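Local coordinates for protein phosphatidylserine synthase (Haemophilus influenzae, PDB 3HSI) that is named a phosphatidylserine synthase and belongs to the phospholipase D superfamily, whose fold packs helices against mixed beta-sheets, at residues E37-I42 against L164-K169; S155-N160 against D173-I178; V55-W60 against K144-D149; L45-K50 against I73-Q78. One frame throughout, in Å; residues are numbered along the deposited sequence.

Contact 1 (E37-I42 against L164-K169); sequences EFKTQI and LHQFEK
Lys39 of helix 35-48 crosses, at about a right angle, Leu164 of the loop between strands 151-155 and 171-179 of a phospholipase D-type alpha/beta fold; the CA atoms of these two residues are 5.1 Å apart, the nearest between the segments. Lys39 CB lies 3.6 Å from Leu164 O and 4.0 Å from Leu164 CG. CG passes Leu164 CB and its carbonyl, and CD rests 3.5 Å from Leu164 O. CE then comes within 3.5 Å of Gln166 OE1, and NZ donates a 2.8 Å hydrogen bond to it. Lys39 can span this distance because its CG is anti to N (chi1 -177°) and the chain beyond is fully extended; Gln166 bends at chi2 to meet it. NZ also makes a salt bridge with Glu68 OE1, which in turn accepts from Gln166 NE2, so one carboxylate oxygen of helix 64-79 holds both ends of this pair and probably offsets the lysine charge. On the apolar side, Leu164 points CD1 at the buried Phe38 ring, 3.8 Å from CE2, while Ile42 CD1 covers one face of that ring. The lysine approaches Gln166 OE1 from above the carbonyl plane, 37° out of it, with a C=O...NZ angle of 117°.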
# COMPACT_ATOMS: atom_id res chain seq x y z
N GLU C 37 12.31 -33.58 -11.19
CA GLU C 37 12.68 -33.26 -12.59
C GLU C 37 13.24 -31.84 -12.74
O GLU C 37 14.22 -31.61 -13.44
CB GLU C 37 11.47 -33.42 -13.53
CG GLU C 37 11.12 -34.84 -13.86
CD GLU C 37 10.01 -35.00 -14.91
OE1 GLU C 37 9.66 -34.04 -15.66
OE2 GLU C 37 9.49 -36.14 -14.97
N PHE C 38 12.60 -30.90 -12.07
CA PHE C 38 13.02 -29.51 -12.08
C PHE C 38 14.46 -29.36 -11.56
O PHE C 38 15.30 -28.73 -12.21
CB PHE C 38 12.02 -28.70 -11.22
CG PHE C 38 12.36 -27.23 -11.08
CD1 PHE C 38 12.58 -26.42 -12.21
CD2 PHE C 38 12.39 -26.65 -9.82
CE1 PHE C 38 12.88 -25.03 -12.07
CE2 PHE C 38 12.69 -25.28 -9.66
CZ PHE C 38 12.93 -24.46 -10.78
N LYS C 39 14.74 -29.92 -10.38
CA LYS C 39 16.09 -30.00 -9.87
C LYS C 39 17.05 -30.63 -10.89
O LYS C 39 18.13 -30.12 -11.15
CB LYS C 39 16.14 -30.80 -8.58
CG LYS C 39 17.55 -30.82 -8.01
CD LYS C 39 17.67 -31.59 -6.72
CE LYS C 39 19.10 -31.67 -6.30
NZ LYS C 39 19.25 -32.58 -5.13
N THR C 40 16.66 -31.74 -11.48
CA THR C 40 17.53 -32.39 -12.46
C THR C 40 17.82 -31.49 -13.67
O THR C 40 18.97 -31.39 -14.10
CB THR C 40 16.91 -33.70 -12.87
OG1 THR C 40 16.58 -34.40 -11.66
CG2 THR C 40 17.91 -34.55 -13.69
N GLN C 41 16.78 -30.85 -14.20
CA GLN C 41 16.95 -29.91 -15.31
C GLN C 41 17.86 -28.73 -14.99
O GLN C 41 18.78 -28.46 -15.75
CB GLN C 41 15.59 -29.43 -15.87
CG GLN C 41 14.96 -30.39 -16.88
CD GLN C 41 15.96 -30.97 -17.87
OE1 GLN C 41 16.66 -30.24 -18.56
NE2 GLN C 41 16.04 -32.28 -17.93
N ILE C 42 17.65 -28.06 -13.86
CA ILE C 42 18.55 -26.99 -13.41
C ILE C 42 20.01 -27.47 -13.49
O ILE C 42 20.82 -26.86 -14.15
CB ILE C 42 18.23 -26.50 -11.98
CG1 ILE C 42 16.87 -25.81 -11.94
CG2 ILE C 42 19.32 -25.51 -11.47
CD1 ILE C 42 16.33 -25.72 -10.53
N LEU C 164 12.97 -28.04 -4.64
CA LEU C 164 13.77 -28.98 -5.43
C LEU C 164 13.67 -30.44 -4.94
O LEU C 164 14.40 -31.33 -5.43
CB LEU C 164 15.23 -28.51 -5.44
CG LEU C 164 15.59 -27.46 -6.50
CD1 LEU C 164 14.62 -26.32 -6.53
CD2 LEU C 164 16.96 -26.91 -6.25
N HIS C 165 12.76 -30.68 -3.98
CA HIS C 165 12.57 -31.99 -3.38
C HIS C 165 13.90 -32.57 -2.91
O HIS C 165 14.26 -33.70 -3.24
CB HIS C 165 11.92 -32.94 -4.39
CG HIS C 165 11.20 -34.08 -3.76
ND1 HIS C 165 10.28 -34.84 -4.44
CD2 HIS C 165 11.25 -34.57 -2.50
CE1 HIS C 165 9.80 -35.77 -3.62
NE2 HIS C 165 10.37 -35.62 -2.44
N GLN C 166 14.63 -31.81 -2.10
CA GLN C 166 15.92 -32.27 -1.59
C GLN C 166 15.82 -33.54 -0.73
O GLN C 166 16.67 -34.44 -0.84
CB GLN C 166 16.64 -31.15 -0.83
CG GLN C 166 18.13 -31.44 -0.54
CD GLN C 166 18.98 -31.39 -1.79
OE1 GLN C 166 18.48 -31.08 -2.88
NE2 GLN C 166 20.26 -31.69 -1.66
N PHE C 167 14.83 -33.60 0.16
CA PHE C 167 14.65 -34.80 1.00
C PHE C 167 13.28 -35.40 0.72
O PHE C 167 12.96 -35.65 -0.43
CB PHE C 167 14.96 -34.53 2.49
CG PHE C 167 16.34 -33.92 2.71
CD1 PHE C 167 16.50 -32.54 2.90
CD2 PHE C 167 17.49 -34.72 2.64
CE1 PHE C 167 17.78 -31.97 3.07
CE2 PHE C 167 18.79 -34.17 2.81
CZ PHE C 167 18.93 -32.79 3.03
N GLU C 168 12.48 -35.61 1.75
CA GLU C 168 11.18 -36.22 1.57
C GLU C 168 10.10 -35.22 1.18
O GLU C 168 9.26 -35.51 0.35
CB GLU C 168 10.78 -37.00 2.83
N LYS C 169 10.17 -34.00 1.69
CA LYS C 169 9.13 -33.02 1.43
C LYS C 169 9.38 -32.25 0.16
O LYS C 169 10.52 -31.99 -0.21
CB LYS C 169 8.99 -32.06 2.61

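Contact 2 (S155-N160 against D173-I178); sequences SGASIN and DRYQKI
The Tyr175 ring meets Ala157 at its edge, near the ring plane, with Ala157 CB 4.4 Å from CE1, while Ser155 OG comes in obliquely, 3.3 Å from CD1. One face of the ring carries the backbone carbon of Asp173, 3.5 Å above the plane; on the opposite side it stacks with Phe38 of helix 35-48. Its OH accepts from Asp173 N, which holds the Asp173 backbone over the first face. Ser155 OG, anti to its backbone N (chi1 -178°), donates to Arg174 O at 2.7 Å and accepts from Ala157 N at 3.1 Å, the latter forming an ST turn. The Asp173 carboxylate is the second flat group: OD1 takes Arg174 N on its anti lone pair at 2.8 Å and a weak bond from Gly156 N at 3.2 Å, whereas OD2 bonds to His364 ND1. The Arg174 guanidinium turns away to a salt bridge with Glu411. Every residue that touches here is buried; Ser155 OG and Asp173 OD1 are met by backbone groups, OD2 and the arginine mainly by side chains outside. The bond from Arg174 N, helped by the weak one from Gly156 N, probably restricts the carboxylate's rotation and leaves OD2 turned to His364 ND1.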
# COMPACT_ATOMS: atom_id res chain seq x y z
N SER C 155 9.46 -21.02 -14.06
CA SER C 155 8.76 -21.62 -12.94
C SER C 155 8.52 -20.61 -11.83
O SER C 155 9.31 -19.67 -11.64
CB SER C 155 9.57 -22.76 -12.34
OG SER C 155 8.84 -23.34 -11.28
N GLY C 156 7.46 -20.84 -11.06
CA GLY C 156 7.20 -19.99 -9.88
C GLY C 156 8.14 -20.31 -8.71
O GLY C 156 8.14 -19.60 -7.71
N ALA C 157 8.95 -21.36 -8.86
CA ALA C 157 9.75 -21.94 -7.75
C ALA C 157 10.97 -21.10 -7.41
O ALA C 157 11.62 -20.57 -8.32
CB ALA C 157 10.21 -23.34 -8.11
N SER C 158 11.29 -20.98 -6.13
CA SER C 158 12.60 -20.44 -5.71
C SER C 158 13.57 -21.60 -5.50
O SER C 158 13.22 -22.74 -5.81
CB SER C 158 12.48 -19.67 -4.41
OG SER C 158 11.76 -18.48 -4.62
N ILE C 159 14.78 -21.30 -5.03
CA ILE C 159 15.79 -22.33 -4.79
C ILE C 159 15.87 -22.57 -3.29
O ILE C 159 16.40 -21.74 -2.55
CB ILE C 159 17.21 -21.95 -5.32
CG1 ILE C 159 17.16 -21.51 -6.79
CG2 ILE C 159 18.22 -23.11 -5.14
CD1 ILE C 159 17.02 -22.64 -7.77
N ASN C 160 15.31 -23.69 -2.85
CA ASN C 160 15.51 -24.22 -1.48
C ASN C 160 15.17 -25.71 -1.50
O ASN C 160 14.78 -26.23 -2.55
CB ASN C 160 14.67 -23.44 -0.44
CG ASN C 160 13.20 -23.69 -0.59
OD1 ASN C 160 12.79 -24.54 -1.38
ND2 ASN C 160 12.39 -22.96 0.17
N ASP C 173 5.22 -26.98 -7.81
CA ASP C 173 5.06 -25.85 -8.71
C ASP C 173 4.91 -26.40 -10.15
O ASP C 173 4.79 -27.64 -10.36
CB ASP C 173 6.26 -24.88 -8.57
CG ASP C 173 5.88 -23.40 -8.76
OD1 ASP C 173 5.47 -23.05 -9.88
OD2 ASP C 173 5.97 -22.58 -7.82
N ARG C 174 4.90 -25.49 -11.12
CA ARG C 174 4.93 -25.87 -12.53
C ARG C 174 6.24 -25.47 -13.15
O ARG C 174 6.85 -24.51 -12.71
CB ARG C 174 3.80 -25.20 -13.29
CG ARG C 174 2.47 -25.80 -13.03
CD ARG C 174 1.41 -24.97 -13.70
NE ARG C 174 1.40 -25.14 -15.14
CZ ARG C 174 0.97 -24.22 -16.00
NH1 ARG C 174 0.54 -23.04 -15.57
NH2 ARG C 174 0.93 -24.49 -17.30
N TYR C 175 6.69 -26.20 -14.17
CA TYR C 175 8.02 -25.96 -14.73
C TYR C 175 7.96 -26.14 -16.23
O TYR C 175 7.53 -27.19 -16.72
CB TYR C 175 9.05 -26.96 -14.14
CG TYR C 175 8.74 -27.35 -12.70
CD1 TYR C 175 9.24 -26.61 -11.64
CD2 TYR C 175 7.89 -28.41 -12.43
CE1 TYR C 175 8.94 -26.96 -10.33
CE2 TYR C 175 7.56 -28.75 -11.12
CZ TYR C 175 8.08 -28.03 -10.08
OH TYR C 175 7.72 -28.38 -8.79
N GLN C 176 8.38 -25.11 -16.96
CA GLN C 176 8.41 -25.19 -18.41
C GLN C 176 9.79 -24.88 -18.95
O GLN C 176 10.40 -23.86 -18.61
CB GLN C 176 7.39 -24.28 -19.05
CG GLN C 176 5.99 -24.70 -18.76
CD GLN C 176 5.52 -24.18 -17.43
OE1 GLN C 176 6.02 -23.16 -16.94
NE2 GLN C 176 4.58 -24.88 -16.81
N LYS C 177 10.27 -25.78 -19.79
CA LYS C 177 11.53 -25.60 -20.47
C LYS C 177 11.28 -25.22 -21.93
O LYS C 177 10.59 -25.94 -22.67
CB LYS C 177 12.39 -26.88 -20.37
CG LYS C 177 13.87 -26.59 -20.47
CD LYS C 177 14.59 -27.57 -21.32
CE LYS C 177 14.48 -28.95 -20.82
NZ LYS C 177 15.54 -29.76 -21.49
N ILE C 178 11.79 -24.05 -22.33
CA ILE C 178 11.66 -23.56 -23.69
C ILE C 178 13.02 -23.24 -24.29
O ILE C 178 13.73 -22.33 -23.84
CB ILE C 178 10.73 -22.32 -23.81
CG1 ILE C 178 9.35 -22.62 -23.25
CG2 ILE C 178 10.58 -21.90 -25.27
CD1 ILE C 178 8.70 -21.41 -22.57

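Contact 3 (V55-W60 against K144-D149); sequences VTALYW and KGFVFD
Val55 and Phe146 face each other as an antiparallel non-hydrogen-bonded pair, their CA atoms 4.4 Å apart, with the two side chains on the same face of the sheet and set obliquely to one another. Val55 CG1 reaches Phe146 CE1 at 3.6 Å, and CG2 lies 4.0 Å from CD1, so both methyls bear on the CD1-CE1 side of the ring. The ring gets there because its CG is anti to the carbonyl carbon (chi1 -56°), which swings it over strand 52-56. Its edge then lies level with Thr56 O, in the ring plane and 3.8 Å from CE1, and Ala57 CB follows along the same edge. Phe38 of helix 35-48 packs on this ring.

Thr56 is directed to the other face, where helix 181-195 covers it. Its backbone N bonds to Gly145 O at 3.1 Å with an N-H...O angle of 174°. Its OG1, between backbone N and carbonyl carbon, shares a water with Lys144 O. A second water accepts from Leu58 N and from Lys144 NZ, at 2.7 Å from the latter; Lys144 NZ also makes a weak bond to Gly156 O. The lysine's CB starts out pointing away, but bends at chi1 and chi2 bring its tip back toward 55-60, where these bonds hold it.

Glycine at 145 adopts a positive phi that other residues rarely tolerate. The spacing of Lys144 and Asp149 matches the lysine and aspartate of the HKD signature of the phospholipase D superfamily, here carried on a strand flanked on both sides by antiparallel neighbours, 52-56 and 151-155.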
# COMPACT_ATOMS: atom_id res chain seq x y z
N VAL C 55 19.27 -15.78 -13.73
CA VAL C 55 18.26 -16.29 -12.82
C VAL C 55 17.64 -15.08 -12.14
O VAL C 55 18.38 -14.21 -11.67
CB VAL C 55 18.92 -17.19 -11.75
CG1 VAL C 55 17.96 -17.47 -10.60
CG2 VAL C 55 19.42 -18.51 -12.35
N THR C 56 16.31 -14.98 -12.18
CA THR C 56 15.53 -14.07 -11.32
C THR C 56 14.66 -15.01 -10.51
O THR C 56 14.00 -15.85 -11.08
CB THR C 56 14.57 -13.07 -12.10
OG1 THR C 56 13.71 -13.83 -12.99
CG2 THR C 56 15.32 -12.06 -12.90
N ALA C 57 14.73 -14.92 -9.19
CA ALA C 57 13.90 -15.73 -8.31
C ALA C 57 13.56 -14.86 -7.11
O ALA C 57 14.19 -13.81 -6.91
CB ALA C 57 14.63 -17.01 -7.90
N LEU C 58 12.54 -15.24 -6.35
CA LEU C 58 12.23 -14.53 -5.11
C LEU C 58 13.41 -14.70 -4.14
O LEU C 58 13.93 -13.72 -3.58
CB LEU C 58 10.95 -15.05 -4.48
CG LEU C 58 10.55 -14.38 -3.14
CD1 LEU C 58 10.41 -12.85 -3.25
CD2 LEU C 58 9.25 -15.01 -2.55
N TYR C 59 13.89 -15.92 -3.98
CA TYR C 59 15.04 -16.12 -3.12
C TYR C 59 15.84 -17.32 -3.52
O TYR C 59 15.38 -18.15 -4.30
CB TYR C 59 14.62 -16.21 -1.65
CG TYR C 59 13.65 -17.32 -1.29
CD1 TYR C 59 14.12 -18.55 -0.83
CD2 TYR C 59 12.27 -17.12 -1.36
CE1 TYR C 59 13.24 -19.54 -0.45
CE2 TYR C 59 11.38 -18.12 -0.99
CZ TYR C 59 11.88 -19.33 -0.54
OH TYR C 59 11.02 -20.34 -0.16
N TRP C 60 17.06 -17.40 -2.99
CA TRP C 60 17.90 -18.54 -3.17
C TRP C 60 18.48 -18.83 -1.78
O TRP C 60 19.31 -18.08 -1.26
CB TRP C 60 18.97 -18.22 -4.20
CG TRP C 60 19.89 -19.32 -4.52
CD1 TRP C 60 20.45 -20.23 -3.66
CD2 TRP C 60 20.45 -19.60 -5.81
NE1 TRP C 60 21.31 -21.06 -4.34
CE2 TRP C 60 21.33 -20.69 -5.66
CE3 TRP C 60 20.30 -19.01 -7.08
CZ2 TRP C 60 22.06 -21.23 -6.73
CZ3 TRP C 60 21.03 -19.54 -8.15
CH2 TRP C 60 21.88 -20.66 -7.97
N LYS C 144 10.01 -14.20 -12.79
CA LYS C 144 10.55 -15.56 -12.89
C LYS C 144 11.33 -15.78 -14.16
O LYS C 144 11.23 -14.99 -15.11
CB LYS C 144 9.44 -16.61 -12.84
CG LYS C 144 8.41 -16.42 -11.75
CD LYS C 144 9.02 -16.58 -10.35
CE LYS C 144 8.04 -16.13 -9.26
NZ LYS C 144 8.64 -16.32 -7.90
N GLY C 145 12.12 -16.85 -14.20
CA GLY C 145 12.83 -17.19 -15.42
C GLY C 145 14.28 -17.46 -15.11
O GLY C 145 14.90 -16.72 -14.35
N PHE C 146 14.80 -18.55 -15.68
CA PHE C 146 16.20 -18.87 -15.68
C PHE C 146 16.57 -18.99 -17.15
O PHE C 146 15.89 -19.64 -17.92
CB PHE C 146 16.46 -20.25 -15.05
CG PHE C 146 15.95 -20.42 -13.66
CD1 PHE C 146 15.58 -19.33 -12.88
CD2 PHE C 146 15.87 -21.69 -13.11
CE1 PHE C 146 15.12 -19.50 -11.57
CE2 PHE C 146 15.43 -21.88 -11.81
CZ PHE C 146 15.05 -20.77 -11.03
N VAL C 147 17.67 -18.36 -17.54
CA VAL C 147 18.12 -18.47 -18.90
C VAL C 147 19.50 -19.09 -18.86
O VAL C 147 20.38 -18.57 -18.18
CB VAL C 147 18.15 -17.10 -19.60
CG1 VAL C 147 18.76 -17.21 -21.03
CG2 VAL C 147 16.74 -16.46 -19.61
N PHE C 148 19.66 -20.20 -19.58
CA PHE C 148 20.96 -20.85 -19.73
C PHE C 148 21.23 -20.82 -21.20
O PHE C 148 20.56 -21.52 -21.97
CB PHE C 148 20.93 -22.30 -19.24
CG PHE C 148 20.38 -22.45 -17.84
CD1 PHE C 148 19.02 -22.63 -17.63
CD2 PHE C 148 21.22 -22.42 -16.73
CE1 PHE C 148 18.52 -22.78 -16.36
CE2 PHE C 148 20.72 -22.58 -15.45
CZ PHE C 148 19.38 -22.74 -15.25
N ASP C 149 22.21 -20.02 -21.61
CA ASP C 149 22.48 -19.81 -23.01
C ASP C 149 21.19 -19.43 -23.71
O ASP C 149 20.67 -18.35 -23.41
CB ASP C 149 23.22 -21.02 -23.62
CG ASP C 149 24.62 -21.17 -23.05
OD1 ASP C 149 25.00 -20.33 -22.20
OD2 ASP C 149 25.34 -22.12 -23.43
O HOH W 1 13.39 -13.51 -15.82
O HOH W 2 11.08 -17.46 -7.53

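Contact 4 (L45-K50 against I73-Q78); sequences LIRNAK and IYRVKQ
Ile46 wedges into the buried side of the contact, against Ile73 and Val76 one turn apart on helix 64-79, and crosses each of them at about a right angle. Its CG2 does most of the work, lying 3.7 Å from Val76 CG2 and 3.8 Å from the backbone N of Ile73. Its CD1 extends the apolar patch to Ile73 CD1 at 3.9 Å. Val76 presses closer still: CG1 is only 3.2 Å from Ile46 O, and 3.7 Å from Arg47 CA, so the valine packs directly on the backbone of the partner helix near its C-terminal end. Val76 can reach both because CG1 is anti to its own carbonyl carbon, chi1 -72°, and leads toward that backbone.

Helix 64-79 is the connection of a beta-alpha-beta crossover between the parallel strands 52-56 and 84-90, and helix 35-48 runs in just ahead of the first of these strands. The two helices therefore pack side by side over one face of the same sheet, where Phe148 of strand 146-148 meets Ile46.

On the exposed side the packing thins out. Arg47 and Arg75 cross obliquely, and Arg47 CG meets Arg75 NH1 at 3.9 Å. Their charged groups are like in sign and not in contact, with 4.7 Å between Arg47 NE and Arg75 NH1 and the two guanidinium planes 44° apart. Each has an acidic partner that probably eases the repulsion: Arg47 NH2 forms a salt bridge with Glu72 OE2, while Arg75 NH1 has a long, weak ion pair with Glu79 OE1.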
# COMPACT_ATOMS: atom_id res chain seq x y z
N LEU C 45 21.27 -28.14 -17.11
CA LEU C 45 21.37 -26.88 -17.84
C LEU C 45 22.59 -26.05 -17.39
O LEU C 45 23.28 -25.44 -18.25
CB LEU C 45 20.07 -26.07 -17.71
CG LEU C 45 18.94 -26.63 -18.58
CD1 LEU C 45 17.68 -25.82 -18.35
CD2 LEU C 45 19.34 -26.70 -20.09
N ILE C 46 22.88 -26.05 -16.08
CA ILE C 46 24.05 -25.34 -15.56
C ILE C 46 25.33 -25.98 -16.10
O ILE C 46 26.21 -25.27 -16.60
CB ILE C 46 24.07 -25.30 -14.01
CG1 ILE C 46 22.98 -24.35 -13.47
CG2 ILE C 46 25.44 -24.85 -13.48
CD1 ILE C 46 22.70 -24.53 -11.97
N ARG C 47 25.41 -27.32 -16.05
CA ARG C 47 26.61 -28.05 -16.50
C ARG C 47 26.91 -27.86 -17.95
O ARG C 47 28.06 -27.97 -18.36
CB ARG C 47 26.49 -29.55 -16.22
CG ARG C 47 26.55 -29.89 -14.76
CD ARG C 47 26.22 -31.34 -14.45
NE ARG C 47 26.48 -31.59 -13.04
CZ ARG C 47 26.24 -32.73 -12.40
NH1 ARG C 47 25.70 -33.76 -13.03
NH2 ARG C 47 26.53 -32.83 -11.11
N ASN C 48 25.89 -27.61 -18.76
CA ASN C 48 26.11 -27.48 -20.18
C ASN C 48 26.26 -26.07 -20.70
O ASN C 48 26.63 -25.88 -21.85
CB ASN C 48 25.06 -28.26 -20.95
CG ASN C 48 25.23 -29.73 -20.75
OD1 ASN C 48 26.20 -30.32 -21.25
ND2 ASN C 48 24.36 -30.33 -19.95
N ALA C 49 26.01 -25.08 -19.84
CA ALA C 49 26.06 -23.68 -20.21
C ALA C 49 27.46 -23.26 -20.65
O ALA C 49 28.45 -23.62 -20.01
CB ALA C 49 25.60 -22.81 -19.05
N LYS C 50 27.52 -22.52 -21.75
CA LYS C 50 28.76 -22.03 -22.30
C LYS C 50 28.88 -20.49 -22.34
O LYS C 50 29.99 -19.99 -22.31
CB LYS C 50 28.97 -22.58 -23.71
CG LYS C 50 29.61 -23.95 -23.74
CD LYS C 50 28.59 -24.97 -24.14
CE LYS C 50 29.12 -26.40 -24.01
NZ LYS C 50 27.96 -27.33 -24.23
N ILE C 73 27.16 -24.00 -10.15
CA ILE C 73 27.50 -22.72 -10.78
C ILE C 73 29.00 -22.46 -10.73
O ILE C 73 29.61 -22.14 -11.74
CB ILE C 73 26.81 -21.51 -10.07
CG1 ILE C 73 25.29 -21.63 -10.16
CG2 ILE C 73 27.30 -20.15 -10.67
CD1 ILE C 73 24.70 -21.27 -11.49
N TYR C 74 29.58 -22.58 -9.53
CA TYR C 74 30.98 -22.26 -9.31
C TYR C 74 31.84 -23.22 -10.11
O TYR C 74 32.87 -22.84 -10.63
CB TYR C 74 31.33 -22.32 -7.82
CG TYR C 74 31.09 -21.01 -7.10
CD1 TYR C 74 32.09 -20.02 -7.08
CD2 TYR C 74 29.90 -20.75 -6.45
CE1 TYR C 74 31.90 -18.81 -6.43
CE2 TYR C 74 29.69 -19.53 -5.80
CZ TYR C 74 30.70 -18.57 -5.80
OH TYR C 74 30.50 -17.37 -5.18
N ARG C 75 31.39 -24.47 -10.21
CA ARG C 75 32.13 -25.44 -10.98
C ARG C 75 32.20 -25.04 -12.47
O ARG C 75 33.28 -25.06 -13.05
CB ARG C 75 31.55 -26.84 -10.77
CG ARG C 75 32.17 -27.94 -11.61
CD ARG C 75 31.37 -29.23 -11.38
NE ARG C 75 31.54 -30.29 -12.39
CZ ARG C 75 31.04 -30.27 -13.63
NH1 ARG C 75 30.35 -29.21 -14.09
NH2 ARG C 75 31.25 -31.31 -14.44
N VAL C 76 31.07 -24.64 -13.07
CA VAL C 76 31.09 -24.29 -14.49
C VAL C 76 31.83 -22.99 -14.72
O VAL C 76 32.53 -22.83 -15.73
CB VAL C 76 29.69 -24.24 -15.19
CG1 VAL C 76 29.19 -25.62 -15.36
CG2 VAL C 76 28.69 -23.34 -14.45
N LYS C 77 31.68 -22.08 -13.75
CA LYS C 77 32.33 -20.78 -13.77
C LYS C 77 33.84 -20.91 -13.63
O LYS C 77 34.58 -20.12 -14.20
CB LYS C 77 31.74 -19.90 -12.67
CG LYS C 77 32.36 -18.54 -12.60
CD LYS C 77 32.01 -17.67 -13.81
CE LYS C 77 32.98 -16.52 -13.88
NZ LYS C 77 32.61 -15.57 -14.96
N GLN C 78 34.31 -21.90 -12.88
CA GLN C 78 35.73 -22.11 -12.76
C GLN C 78 36.33 -22.76 -14.03
O GLN C 78 37.48 -22.53 -14.34
CB GLN C 78 36.14 -22.78 -11.42
CG GLN C 78 35.93 -24.28 -11.32
CD GLN C 78 35.87 -24.80 -9.87
OE1 GLN C 78 36.02 -24.04 -8.90
NE2 GLN C 78 35.65 -26.11 -9.72

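From the N terminus, helix 35-48 enters two contacts, supplying 37-42 to contact 1 and 45-50 to contact 4. Contact 4 closes first, at 73-78 on helix 64-79. Contact 3 opens at 55-60 within that loop and closes at 144-149, so it crosses contact 4. Both lie within the long loop of contact 1, which ends at 164-169. Contact 2 opens at 155-160, after contact 3 has closed, and ends at 173-178, crossing contact 1. Contacts 2 and 3 both reach one sheet and meet through Ile159 and Tyr59; contacts 1 and 4 fix helix 35-48 to a loop and to helix 64-79. Asp149 of contact 3 probably bonds to Lys50 N of contact 4.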